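Long-range contacts in DELTA1-pyrroline-2-carboxylate reductase (Thermococcus litoralis DSM 5473, PDB 6T3E), which reduces Delta1-pyrroline-2-carboxylate to L-proline, probably with NADH as hydride donor, in L-hydroxyproline metabolism: residues M25-R30 / V343-E348; I37-V42 / L167-E172; D84-A89 / N114-G119; V260-L265 / R313-F318. All coordinates share one frame; numbering follows the deposited sequence.

Contacts 1 and 3 belong to the same mixed sheet, with centres about 18 Å apart, and both touch the second subunit. Contact 4 lies on the opposite side of the chain's centre, in the parallel, Rossmann-type sheet; its centre is about 43 Å from that of contact 1 and about 37 Å from that of contact 3. Contact 2 joins a helix near the start of the chain to helix 161-173, its centre about 24 to 26 Å from each of the others. No residue of the four contacts belongs to the proline pocket: the side chains of Met-39 in contact 2 and Leu-317 in contact 4 each lie about 11 Å from the bound NADH, and Met-39 about 13 Å from the bound proline.

Contact 1: residues M25-R30 / V343-E348; sequences MLLLSR and VGTNVE
Met-25 and Leu-27 exchange four backbone hydrogen bonds with Val-347 and Thr-345. Leu-27 N donates to Thr-345 O at 2.8 Å and Thr-345 N returns to Leu-27 O at 3.2 Å, which defines an antiparallel hydrogen-bonded pair. Leu-26 and Asn-346 beside it form a non-hydrogen-bonded pair, their CA atoms 4.6 Å apart. Towards the chain termini the pattern repeats, with Val-347 N 2.8 Å from Met-25 O and Met-25 N 3.1 Å from Val-347 O. This pairing brings together the two ends of the modelled chain: 345-346 is an edge strand of the mixed sheet within this chain, and 26-28 separates it from strand 121-126.

The apolar contacts divide between the two faces. On the face of Leu-27, CD1 meets Val-347 CG2 at 3.6 Å, the two side chains crossing at about a right angle. Leu-27 and Val-347 of the second subunit pack on this same pair, which places it at the dimer interface. Cutting Val-347 back to an alanine would probably leave Leu-27 CD1, and Leu-27 of the second subunit, without a methyl to pack on. On the other face, Leu-26 has CG anti to its own N (chi1 179°), and this carries CD1 over the backbone of Gly-344, 3.8 Å from Gly-344 C. Leu-28 CD2 touches Val-343 CG1 at 4.0 Å, while Tyr-335 and Leu-339 of helix 324-341 pack against Leu-26.

Contact 2: residues I37-V42 / L167-E172; sequences ISMKEV and LWAVCE
Met-39 and Ala-169 mark the closest approach of the two backbones, with CA atoms 6.4 Å apart; the CA atoms of Lys-40 and Glu-172 follow, 6.8 Å from each other. Met-39 opens a helix directly after the N-cap residue Ser-38, whose O accepts a hydrogen bond from Val-42 N, whereas 167-172 lies inside helix 161-173. No hydrogen bond crosses between them, so side-chain packing carries the contact.

Met-39 stands over the indole of Trp-168. Its CB is 3.7 Å from the centroid of the six-membered ring and 18° off the ring normal, a CH-pi contact over the face. With CG anti to the backbone N and chi2 bent to 59°, the thioether turns towards the second helix, where SD lies 3.8 Å from Ala-169 CB. SD also stands above the same ring, 5.5 Å from its six-membered centroid, a distant Met-aromatic contact.

Helix 161-173 follows strand 153-157 and the glycine-rich turn between them, the pattern of a Rossmann-type dinucleotide-binding unit, consistent with the NADH bound in this enzyme. Contact 2 joins the start of helix 39-54 to helix 161-173 of that unit. Without the indole, as with a serine here, Met-39 CB is likely to lose the face it rests on, and Met-133 and Leu-200 the ring they also touch.

Beside this, Glu-172 OE1 comes within 3.9 Å of Lys-40 CB, but the ammonium group turns elsewhere: Lys-40 NZ forms its salt bridge with Glu-44.

Contact 3: residues D84-A89 / N114-G119; sequences DSEALA and NDPKTG
The carboxylate of Glu-86 meets the pyrrolidine ring of Pro-116 at its CB-CG edge, with OE1 3.3 Å from Pro-116 CB; the two side chains run obliquely to one another. A bend at chi2 (-79°) brings the carboxylate towards the proline, yet its polar partners are elsewhere. Tyr-81 OH bonds OE1, and His-71 NE2 of the second subunit bonds OE2, so both oxygens are held while OE1 abuts the ring edge. Leu-88 also packs on the proline: its CB lies 4.2 Å from Pro-116 CG. Its CD2 reaches Asn-114 CB at 4.1 Å. The amide of Asn-114 makes a weak bond from ND2 to Gly-119 O within the same loop.

The one hydrogen bond across the contact is straight: Asn-114 N donates to Leu-88 O at 2.9 Å with an N-H...O angle of 174°. It fixes the end of strand 107-114 against strand 87-95 just before the chain turns.

Asp-115 OD1 takes the N-H of Lys-117 at 3.0 Å from above the carboxylate plane, an Asx turn, and Asp-115 O accepts from Gly-119 N; both shape the 107-114/121-126 turn. Glu-86, with positive phi, and Ala-87 form a G1 beta bulge opposite Leu-82, which ends the 73-82/87-95 turn. Each motif thus belongs to its own hairpin in the antiparallel part of the mixed sheet, which here meets the second subunit.

Contact 4: residues V260-L265 / R313-F318; sequences VRKSKL and REITLF
Lys-264 NZ is gripped by several groups: a salt bridge to Glu-314 OE1 at 3.6 Å, a second to Glu-310, and a hydrogen bond to Gly-308 O. The Glu-314 carboxylate is poorly ordered, but its OE1 also accepts from Glu-310 N, which ties the charged pair to the chain ahead of strand 316-319.

Lys-264 also carries the backbone pairing. Its N donates to Ile-315 O at 2.7 Å, and its O accepts from Leu-317 N at 3.1 Å with an N-H...O angle of 175°. One residue bonding the two neighbours of Thr-316 is the signature of parallel strands.

Apolar side chains pack beside the paired strands. Leu-265 and Leu-317 lie side by side and point the same way, CD1 of Leu-265 being 3.7 Å from CD2 of Leu-317. Ser-263 CB sits 3.6 Å from Leu-317 CB, and Lys-262 lays its CD against Ile-315 CD1 at 3.6 Å.

In the parallel sheet, consistent with a Rossmann-type fold, strand 316-319 runs between 241-244 and 264-267, and 294-297 lies beyond 264-267 as the last strand on that side within this chain; helix 278-286 packs on Val-260 and Leu-265, and helix 128-146 on Phe-318.

Contact 1: residues M25-R30 / V343-E348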
loop_
_atom_site.group_PDB
_atom_site.type_symbol
_atom_site.label_atom_id
_atom_site.label_comp_id
_atom_site.label_asym_id
_atom_site.label_seq_id
_atom_site.Cartn_x
_atom_site.Cartn_y
_atom_site.Cartn_z
ATOM N N MET B 25 16.650 11.238 -0.431
ATOM C CA MET B 25 15.200 11.497 -0.409
ATOM C C MET B 25 14.807 12.918 0.046
ATOM O O MET B 25 15.478 13.509 0.884
ATOM C CB MET B 25 14.532 10.477 0.506
ATOM C CG MET B 25 13.031 10.437 0.458
ATOM S SD MET B 25 12.424 9.138 1.555
ATOM C CE MET B 25 13.429 7.769 1.025
ATOM N N LEU B 26 13.717 13.461 -0.505
ATOM C CA LEU B 26 13.254 14.806 -0.173
ATOM C C LEU B 26 12.056 14.731 0.762
ATOM O O LEU B 26 11.202 13.850 0.625
ATOM C CB LEU B 26 12.869 15.601 -1.424
ATOM C CG LEU B 26 12.331 17.037 -1.268
ATOM C CD1 LEU B 26 13.423 18.032 -0.840
ATOM C CD2 LEU B 26 11.652 17.496 -2.551
ATOM N N LEU B 27 11.994 15.673 1.703
ATOM C CA LEU B 27 10.924 15.768 2.690
ATOM C C LEU B 27 10.124 17.038 2.459
ATOM O O LEU B 27 10.703 18.118 2.290
ATOM C CB LEU B 27 11.477 15.788 4.112
ATOM C CG LEU B 27 11.193 14.531 4.906
ATOM C CD1 LEU B 27 11.899 13.383 4.216
ATOM C CD2 LEU B 27 11.645 14.695 6.349
ATOM N N LEU B 28 8.801 16.908 2.486
ATOM C CA LEU B 28 7.898 18.031 2.297
ATOM C C LEU B 28 6.885 17.998 3.427
ATOM O O LEU B 28 6.097 17.053 3.527
ATOM C CB LEU B 28 7.208 17.956 0.935
ATOM C CG LEU B 28 8.087 18.293 -0.270
ATOM C CD1 LEU B 28 7.440 17.819 -1.586
ATOM C CD2 LEU B 28 8.387 19.791 -0.313
ATOM N N SER B 29 6.887 19.037 4.249
ATOM C CA SER B 29 6.006 19.173 5.395
ATOM C C SER B 29 4.757 19.953 5.004
ATOM O O SER B 29 4.689 20.563 3.936
ATOM C CB SER B 29 6.753 19.871 6.529
ATOM O OG SER B 29 6.954 21.231 6.199
ATOM N N ARG B 30 3.747 19.910 5.879
ATOM C CA ARG B 30 2.503 20.623 5.597
ATOM C C ARG B 30 2.771 22.097 5.323
ATOM O O ARG B 30 2.245 22.666 4.360
ATOM C CB ARG B 30 1.527 20.452 6.771
ATOM C CG ARG B 30 0.098 20.952 6.526
ATOM C CD ARG B 30 -0.816 20.619 7.717
ATOM N NE ARG B 30 -2.195 20.319 7.303
ATOM C CZ ARG B 30 -3.092 21.239 6.945
ATOM N NH1 ARG B 30 -2.766 22.530 6.941
ATOM N NH2 ARG B 30 -4.314 20.873 6.588
ATOM N N VAL B 343 12.303 24.135 -1.983
ATOM C CA VAL B 343 11.552 23.915 -0.751
ATOM C C VAL B 343 11.690 22.455 -0.345
ATOM O O VAL B 343 11.710 21.554 -1.190
ATOM C CB VAL B 343 10.079 24.326 -0.948
ATOM C CG1 VAL B 343 9.186 23.714 0.087
ATOM C CG2 VAL B 343 9.962 25.840 -0.918
ATOM N N GLY B 344 11.823 22.222 0.948
ATOM C CA GLY B 344 11.959 20.891 1.495
ATOM C C GLY B 344 13.376 20.639 1.981
ATOM O O GLY B 344 14.322 21.354 1.650
ATOM N N THR B 345 13.513 19.549 2.727
ATOM C CA THR B 345 14.770 19.157 3.351
ATOM C C THR B 345 15.172 17.780 2.843
ATOM O O THR B 345 14.329 16.888 2.727
ATOM C CB THR B 345 14.648 19.144 4.886
ATOM O OG1 THR B 345 13.364 18.642 5.261
ATOM C CG2 THR B 345 14.792 20.538 5.455
ATOM N N ASN B 346 16.456 17.605 2.528
ATOM C CA ASN B 346 16.947 16.326 2.033
ATOM C C ASN B 346 17.384 15.447 3.197
ATOM O O ASN B 346 17.958 15.936 4.171
ATOM C CB ASN B 346 18.114 16.549 1.067
ATOM C CG ASN B 346 17.657 17.012 -0.306
ATOM O OD1 ASN B 346 16.972 16.284 -1.034
ATOM N ND2 ASN B 346 18.013 18.244 -0.656
ATOM N N VAL B 347 17.113 14.141 3.093
ATOM C CA VAL B 347 17.457 13.198 4.149
ATOM C C VAL B 347 18.116 11.970 3.531
ATOM O O VAL B 347 17.937 11.661 2.352
ATOM C CB VAL B 347 16.231 12.781 5.012
ATOM C CG1 VAL B 347 15.599 14.000 5.693
ATOM C CG2 VAL B 347 15.199 12.016 4.194
ATOM N N GLU B 348 18.896 11.271 4.351
ATOM C CA GLU B 348 19.571 10.040 3.962
ATOM C C GLU B 348 18.860 8.844 4.575
ATOM O O GLU B 348 18.406 8.905 5.721
ATOM C CB GLU B 348 21.025 10.024 4.430
ATOM C CG GLU B 348 21.949 10.984 3.744
ATOM C CD GLU B 348 23.382 10.719 4.140
ATOM O OE1 GLU B 348 23.807 9.546 4.031
ATOM O OE2 GLU B 348 24.072 11.669 4.577
#

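Contact 2: residues I37-V42 / L167-E172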
loop_
_atom_site.group_PDB
_atom_site.type_symbol
_atom_site.label_atom_id
_atom_site.label_comp_id
_atom_site.label_asym_id
_atom_site.label_seq_id
_atom_site.Cartn_x
_atom_site.Cartn_y
_atom_site.Cartn_z
ATOM N N ILE B 37 1.153 24.811 -3.482
ATOM C CA ILE B 37 -0.002 24.460 -4.309
ATOM C C ILE B 37 -1.255 25.244 -3.918
ATOM O O ILE B 37 -1.515 25.499 -2.737
ATOM C CB ILE B 37 -0.267 22.949 -4.245
ATOM C CG1 ILE B 37 -0.572 22.534 -2.815
ATOM C CG2 ILE B 37 0.949 22.205 -4.712
ATOM C CD1 ILE B 37 -0.554 21.035 -2.605
ATOM N N SER B 38 -2.050 25.595 -4.926
ATOM C CA SER B 38 -3.311 26.310 -4.791
ATOM C C SER B 38 -4.411 25.472 -5.425
ATOM O O SER B 38 -4.139 24.534 -6.179
ATOM C CB SER B 38 -3.252 27.682 -5.470
ATOM O OG SER B 38 -3.046 27.539 -6.873
ATOM N N MET B 39 -5.668 25.810 -5.127
ATOM C CA MET B 39 -6.767 24.949 -5.564
ATOM C C MET B 39 -7.002 25.021 -7.073
ATOM O O MET B 39 -7.336 24.005 -7.696
ATOM C CB MET B 39 -8.042 25.304 -4.793
ATOM C CG MET B 39 -9.252 24.387 -5.026
ATOM S SD MET B 39 -9.041 22.635 -4.627
ATOM C CE MET B 39 -9.261 22.602 -2.855
ATOM N N LYS B 40 -6.784 26.186 -7.688
ATOM C CA LYS B 40 -6.946 26.289 -9.136
ATOM C C LYS B 40 -5.987 25.356 -9.863
ATOM O O LYS B 40 -6.364 24.711 -10.851
ATOM C CB LYS B 40 -6.733 27.730 -9.585
ATOM C CG LYS B 40 -7.035 27.954 -11.045
ATOM C CD LYS B 40 -6.940 29.430 -11.396
ATOM C CE LYS B 40 -6.546 29.611 -12.847
ATOM N NZ LYS B 40 -5.965 28.359 -13.405
ATOM N N GLU B 41 -4.749 25.260 -9.370
ATOM C CA GLU B 41 -3.777 24.327 -9.935
ATOM C C GLU B 41 -4.227 22.880 -9.741
ATOM O O GLU B 41 -4.151 22.064 -10.667
ATOM C CB GLU B 41 -2.404 24.567 -9.308
ATOM C CG GLU B 41 -1.569 25.591 -10.049
ATOM C CD GLU B 41 -0.306 25.990 -9.297
ATOM O OE1 GLU B 41 0.585 26.619 -9.920
ATOM O OE2 GLU B 41 -0.207 25.680 -8.084
ATOM N N VAL B 42 -4.690 22.544 -8.529
ATOM C CA VAL B 42 -5.068 21.169 -8.210
ATOM C C VAL B 42 -6.284 20.751 -9.018
ATOM O O VAL B 42 -6.394 19.588 -9.434
ATOM C CB VAL B 42 -5.326 21.011 -6.698
ATOM C CG1 VAL B 42 -5.534 19.547 -6.335
ATOM C CG2 VAL B 42 -4.158 21.553 -5.909
ATOM N N LEU B 167 -15.890 23.760 -0.233
ATOM C CA LEU B 167 -16.467 25.050 -0.594
ATOM C C LEU B 167 -15.487 25.877 -1.413
ATOM O O LEU B 167 -15.891 26.545 -2.373
ATOM C CB LEU B 167 -16.907 25.817 0.656
ATOM C CG LEU B 167 -17.608 27.159 0.375
ATOM C CD1 LEU B 167 -18.917 26.959 -0.369
ATOM C CD2 LEU B 167 -17.816 27.992 1.644
ATOM N N TRP B 168 -14.196 25.817 -1.069
ATOM C CA TRP B 168 -13.178 26.561 -1.814
ATOM C C TRP B 168 -13.155 26.148 -3.282
ATOM O O TRP B 168 -13.172 26.999 -4.175
ATOM C CB TRP B 168 -11.804 26.361 -1.159
ATOM C CG TRP B 168 -10.659 27.097 -1.809
ATOM C CD1 TRP B 168 -10.738 28.068 -2.766
ATOM C CD2 TRP B 168 -9.262 26.919 -1.537
ATOM N NE1 TRP B 168 -9.485 28.495 -3.121
ATOM C CE2 TRP B 168 -8.557 27.814 -2.380
ATOM C CE3 TRP B 168 -8.538 26.094 -0.664
ATOM C CZ2 TRP B 168 -7.161 27.906 -2.379
ATOM C CZ3 TRP B 168 -7.148 26.185 -0.661
ATOM C CH2 TRP B 168 -6.475 27.089 -1.518
ATOM N N ALA B 169 -13.152 24.845 -3.555
ATOM C CA ALA B 169 -13.134 24.398 -4.945
ATOM C C ALA B 169 -14.438 24.722 -5.671
ATOM O O ALA B 169 -14.428 24.916 -6.891
ATOM C CB ALA B 169 -12.839 22.905 -5.013
ATOM N N VAL B 170 -15.571 24.732 -4.961
ATOM C CA VAL B 170 -16.828 25.145 -5.585
ATOM C C VAL B 170 -16.782 26.627 -5.952
ATOM O O VAL B 170 -17.311 27.038 -6.992
ATOM C CB VAL B 170 -18.024 24.809 -4.668
ATOM C CG1 VAL B 170 -19.311 25.434 -5.194
ATOM C CG2 VAL B 170 -18.195 23.312 -4.561
ATOM N N CYS B 171 -16.140 27.448 -5.114
ATOM C CA CYS B 171 -16.019 28.879 -5.390
ATOM C C CYS B 171 -15.089 29.155 -6.573
ATOM O O CYS B 171 -15.228 30.186 -7.247
ATOM C CB CYS B 171 -15.503 29.612 -4.149
ATOM S SG CYS B 171 -16.546 29.561 -2.665
ATOM N N GLU B 172 -14.110 28.281 -6.816
ATOM C CA GLU B 172 -13.223 28.476 -7.960
ATOM C C GLU B 172 -13.927 28.179 -9.274
ATOM O O GLU B 172 -13.471 28.628 -10.328
ATOM C CB GLU B 172 -11.968 27.607 -7.825
ATOM C CG GLU B 172 -10.952 28.123 -6.802
ATOM C CD GLU B 172 -10.115 29.282 -7.335
ATOM O OE1 GLU B 172 -10.086 29.471 -8.573
ATOM O OE2 GLU B 172 -9.486 29.999 -6.518
#

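Contact 3: residues D84-A89 / N114-G119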
loop_
_atom_site.group_PDB
_atom_site.type_symbol
_atom_site.label_atom_id
_atom_site.label_comp_id
_atom_site.label_asym_id
_atom_site.label_seq_id
_atom_site.Cartn_x
_atom_site.Cartn_y
_atom_site.Cartn_z
ATOM N N ASP B 84 1.967 8.518 -18.342
ATOM C CA ASP B 84 2.272 9.731 -19.096
ATOM C C ASP B 84 2.874 10.803 -18.193
ATOM O O ASP B 84 3.908 11.396 -18.518
ATOM C CB ASP B 84 1.007 10.254 -19.775
ATOM C CG ASP B 84 0.690 9.510 -21.048
ATOM O OD1 ASP B 84 1.587 8.804 -21.570
ATOM O OD2 ASP B 84 -0.463 9.620 -21.518
ATOM N N SER B 85 2.244 11.059 -17.050
ATOM C CA SER B 85 2.768 12.027 -16.100
ATOM C C SER B 85 3.966 11.496 -15.326
ATOM O O SER B 85 4.660 12.285 -14.673
ATOM C CB SER B 85 1.662 12.461 -15.133
ATOM O OG SER B 85 0.792 13.394 -15.754
ATOM N N GLU B 86 4.223 10.192 -15.392
ATOM C CA GLU B 86 5.310 9.563 -14.644
ATOM C C GLU B 86 5.205 9.892 -13.157
ATOM O O GLU B 86 6.155 10.348 -12.519
ATOM C CB GLU B 86 6.671 9.960 -15.210
ATOM C CG GLU B 86 6.935 9.412 -16.591
ATOM C CD GLU B 86 7.362 7.948 -16.592
ATOM O OE1 GLU B 86 6.996 7.219 -15.642
ATOM O OE2 GLU B 86 8.071 7.532 -17.548
ATOM N N ALA B 87 4.021 9.650 -12.615
ATOM C CA ALA B 87 3.723 9.827 -11.202
ATOM C C ALA B 87 3.462 8.445 -10.623
ATOM O O ALA B 87 2.450 7.815 -10.943
ATOM C CB ALA B 87 2.516 10.743 -11.004
ATOM N N LEU B 88 4.396 7.957 -9.816
ATOM C CA LEU B 88 4.310 6.640 -9.185
ATOM C C LEU B 88 4.279 6.883 -7.678
ATOM O O LEU B 88 5.329 7.114 -7.069
ATOM C CB LEU B 88 5.478 5.734 -9.593
ATOM C CG LEU B 88 5.519 4.343 -8.941
ATOM C CD1 LEU B 88 4.202 3.531 -9.163
ATOM C CD2 LEU B 88 6.733 3.544 -9.387
ATOM N N ALA B 89 3.075 6.871 -7.090
ATOM C CA ALA B 89 2.889 7.289 -5.707
ATOM C C ALA B 89 1.929 6.373 -4.967
ATOM O O ALA B 89 1.004 5.792 -5.548
ATOM C CB ALA B 89 2.360 8.719 -5.602
ATOM N N ASN B 114 7.829 7.497 -5.654
ATOM C CA ASN B 114 8.913 6.640 -6.105
ATOM C C ASN B 114 9.293 7.013 -7.535
ATOM O O ASN B 114 8.468 7.517 -8.311
ATOM C CB ASN B 114 8.524 5.160 -6.046
ATOM C CG ASN B 114 8.377 4.649 -4.645
ATOM O OD1 ASN B 114 7.253 4.610 -4.099
ATOM N ND2 ASN B 114 9.489 4.197 -4.060
ATOM N N ASP B 115 10.547 6.701 -7.881
ATOM C CA ASP B 115 11.065 6.981 -9.206
ATOM C C ASP B 115 10.683 5.845 -10.143
ATOM O O ASP B 115 11.037 4.685 -9.878
ATOM C CB ASP B 115 12.578 7.145 -9.151
ATOM C CG ASP B 115 13.177 7.534 -10.482
ATOM O OD1 ASP B 115 12.492 7.516 -11.517
ATOM O OD2 ASP B 115 14.353 7.928 -10.471
ATOM N N PRO B 116 9.940 6.122 -11.219
ATOM C CA PRO B 116 9.535 5.021 -12.105
ATOM C C PRO B 116 10.702 4.291 -12.758
ATOM O O PRO B 116 10.565 3.109 -13.103
ATOM C CB PRO B 116 8.657 5.712 -13.161
ATOM C CG PRO B 116 8.256 7.033 -12.513
ATOM C CD PRO B 116 9.437 7.428 -11.680
ATOM N N LYS B 117 11.853 4.950 -12.932
ATOM C CA LYS B 117 12.975 4.338 -13.642
ATOM C C LYS B 117 13.776 3.360 -12.781
ATOM O O LYS B 117 14.335 2.387 -13.307
ATOM C CB LYS B 117 13.887 5.432 -14.199
ATOM C CG LYS B 117 13.251 6.165 -15.385
ATOM C CD LYS B 117 14.044 7.369 -15.829
ATOM C CE LYS B 117 13.320 8.116 -16.951
ATOM N NZ LYS B 117 12.951 9.536 -16.602
ATOM N N THR B 118 13.857 3.596 -11.477
ATOM C CA THR B 118 14.624 2.745 -10.582
ATOM C C THR B 118 13.809 2.165 -9.437
ATOM O O THR B 118 14.318 1.288 -8.728
ATOM C CB THR B 118 15.807 3.523 -9.981
ATOM O OG1 THR B 118 15.309 4.594 -9.167
ATOM C CG2 THR B 118 16.713 4.089 -11.083
ATOM N N GLY B 119 12.582 2.635 -9.212
ATOM C CA GLY B 119 11.844 2.220 -8.031
ATOM C C GLY B 119 12.338 2.823 -6.736
ATOM O O GLY B 119 11.765 2.545 -5.673
#

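Contact 4: residues V260-L265 / R313-F318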
loop_
_atom_site.group_PDB
_atom_site.type_symbol
_atom_site.label_atom_id
_atom_site.label_comp_id
_atom_site.label_asym_id
_atom_site.label_seq_id
_atom_site.Cartn_x
_atom_site.Cartn_y
_atom_site.Cartn_z
ATOM N N VAL B 260 -30.278 9.330 -3.532
ATOM C CA VAL B 260 -29.534 8.663 -4.595
ATOM C C VAL B 260 -30.447 8.353 -5.775
ATOM O O VAL B 260 -30.124 8.669 -6.926
ATOM C CB VAL B 260 -28.843 7.395 -4.059
ATOM C CG1 VAL B 260 -27.922 6.807 -5.113
ATOM C CG2 VAL B 260 -28.060 7.709 -2.792
ATOM N N ARG B 261 -31.608 7.744 -5.507
ATOM C CA ARG B 261 -32.512 7.378 -6.596
ATOM C C ARG B 261 -32.960 8.598 -7.383
ATOM O O ARG B 261 -33.075 8.543 -8.612
ATOM C CB ARG B 261 -33.735 6.632 -6.061
ATOM C CG ARG B 261 -34.548 5.941 -7.157
ATOM C CD ARG B 261 -36.044 5.973 -6.881
ATOM N NE ARG B 261 -36.709 7.151 -7.442
ATOM C CZ ARG B 261 -37.182 8.159 -6.712
ATOM N NH1 ARG B 261 -37.057 8.126 -5.394
ATOM N NH2 ARG B 261 -37.773 9.200 -7.293
ATOM N N LYS B 262 -33.211 9.710 -6.688
ATOM C CA LYS B 262 -33.779 10.899 -7.310
ATOM C C LYS B 262 -32.804 11.609 -8.247
ATOM O O LYS B 262 -33.242 12.409 -9.081
ATOM C CB LYS B 262 -34.252 11.856 -6.216
ATOM C CG LYS B 262 -35.032 13.044 -6.693
ATOM C CD LYS B 262 -35.016 14.150 -5.645
ATOM C CE LYS B 262 -36.008 13.884 -4.530
ATOM N NZ LYS B 262 -37.275 14.656 -4.736
ATOM N N SER B 263 -31.509 11.318 -8.162
ATOM C CA SER B 263 -30.496 12.124 -8.823
ATOM C C SER B 263 -29.890 11.405 -10.019
ATOM O O SER B 263 -29.979 10.181 -10.160
ATOM C CB SER B 263 -29.367 12.503 -7.858
ATOM O OG SER B 263 -29.777 13.481 -6.924
ATOM N N LYS B 264 -29.265 12.210 -10.876
ATOM C CA LYS B 264 -28.399 11.722 -11.942
ATOM C C LYS B 264 -27.033 11.464 -11.323
ATOM O O LYS B 264 -26.320 12.408 -10.966
ATOM C CB LYS B 264 -28.321 12.747 -13.073
ATOM C CG LYS B 264 -27.847 12.186 -14.405
ATOM C CD LYS B 264 -27.237 13.268 -15.271
ATOM C CE LYS B 264 -27.723 13.173 -16.697
ATOM N NZ LYS B 264 -27.159 14.261 -17.530
ATOM N N LEU B 265 -26.671 10.186 -11.199
ATOM C CA LEU B 265 -25.564 9.762 -10.348
ATOM C C LEU B 265 -24.254 9.693 -11.130
ATOM O O LEU B 265 -24.143 8.950 -12.112
ATOM C CB LEU B 265 -25.897 8.411 -9.716
ATOM C CG LEU B 265 -24.859 7.775 -8.793
ATOM C CD1 LEU B 265 -24.447 8.752 -7.708
ATOM C CD2 LEU B 265 -25.410 6.494 -8.179
ATOM N N ARG B 313 -33.710 21.127 -14.780
ATOM C CA ARG B 313 -34.599 20.522 -13.800
ATOM C C ARG B 313 -34.016 19.284 -13.139
ATOM O O ARG B 313 -34.467 18.918 -12.048
ATOM C CB ARG B 313 -35.937 20.162 -14.460
ATOM C CG ARG B 313 -36.561 21.304 -15.259
ATOM C CD ARG B 313 -38.087 21.271 -15.192
ATOM N NE ARG B 313 -38.697 22.584 -15.425
ATOM C CZ ARG B 313 -38.478 23.665 -14.678
ATOM N NH1 ARG B 313 -39.086 24.810 -14.969
ATOM N NH2 ARG B 313 -37.655 23.606 -13.637
ATOM N N GLU B 314 -33.007 18.658 -13.738
ATOM C CA GLU B 314 -32.439 17.455 -13.146
ATOM C C GLU B 314 -31.691 17.782 -11.855
ATOM O O GLU B 314 -31.211 18.901 -11.650
ATOM C CB GLU B 314 -31.520 16.724 -14.137
ATOM C CG GLU B 314 -30.676 17.598 -15.059
ATOM C CD GLU B 314 -30.017 16.801 -16.190
ATOM O OE1 GLU B 314 -28.942 17.220 -16.678
ATOM O OE2 GLU B 314 -30.573 15.754 -16.589
ATOM N N ILE B 315 -31.645 16.806 -10.954
ATOM C CA ILE B 315 -30.839 16.893 -9.742
ATOM C C ILE B 315 -29.609 16.021 -9.936
ATOM O O ILE B 315 -29.732 14.817 -10.192
ATOM C CB ILE B 315 -31.629 16.463 -8.499
ATOM C CG1 ILE B 315 -32.869 17.337 -8.333
ATOM C CG2 ILE B 315 -30.748 16.552 -7.270
ATOM C CD1 ILE B 315 -33.548 17.173 -7.024
ATOM N N THR B 316 -28.426 16.627 -9.830
ATOM C CA THR B 316 -27.165 15.941 -10.077
ATOM C C THR B 316 -26.447 15.663 -8.769
ATOM O O THR B 316 -26.342 16.543 -7.910
ATOM C CB THR B 316 -26.245 16.771 -10.982
ATOM O OG1 THR B 316 -26.369 18.162 -10.651
ATOM C CG2 THR B 316 -26.598 16.561 -12.449
ATOM N N LEU B 317 -25.903 14.452 -8.652
ATOM C CA LEU B 317 -25.196 14.013 -7.454
ATOM C C LEU B 317 -23.862 13.406 -7.851
ATOM O O LEU B 317 -23.824 12.401 -8.569
ATOM C CB LEU B 317 -26.024 12.996 -6.662
ATOM C CG LEU B 317 -25.221 12.043 -5.777
ATOM C CD1 LEU B 317 -24.597 12.795 -4.621
ATOM C CD2 LEU B 317 -26.111 10.918 -5.283
ATOM N N PHE B 318 -22.773 14.002 -7.361
ATOM C CA PHE B 318 -21.426 13.467 -7.539
ATOM C C PHE B 318 -21.022 12.777 -6.242
ATOM O O PHE B 318 -20.870 13.431 -5.204
ATOM C CB PHE B 318 -20.431 14.568 -7.906
ATOM C CG PHE B 318 -18.990 14.118 -7.883
ATOM C CD1 PHE B 318 -18.581 13.033 -8.642
ATOM C CD2 PHE B 318 -18.047 14.786 -7.111
ATOM C CE1 PHE B 318 -17.262 12.616 -8.625
ATOM C CE2 PHE B 318 -16.731 14.380 -7.088
ATOM C CZ PHE B 318 -16.334 13.289 -7.847
#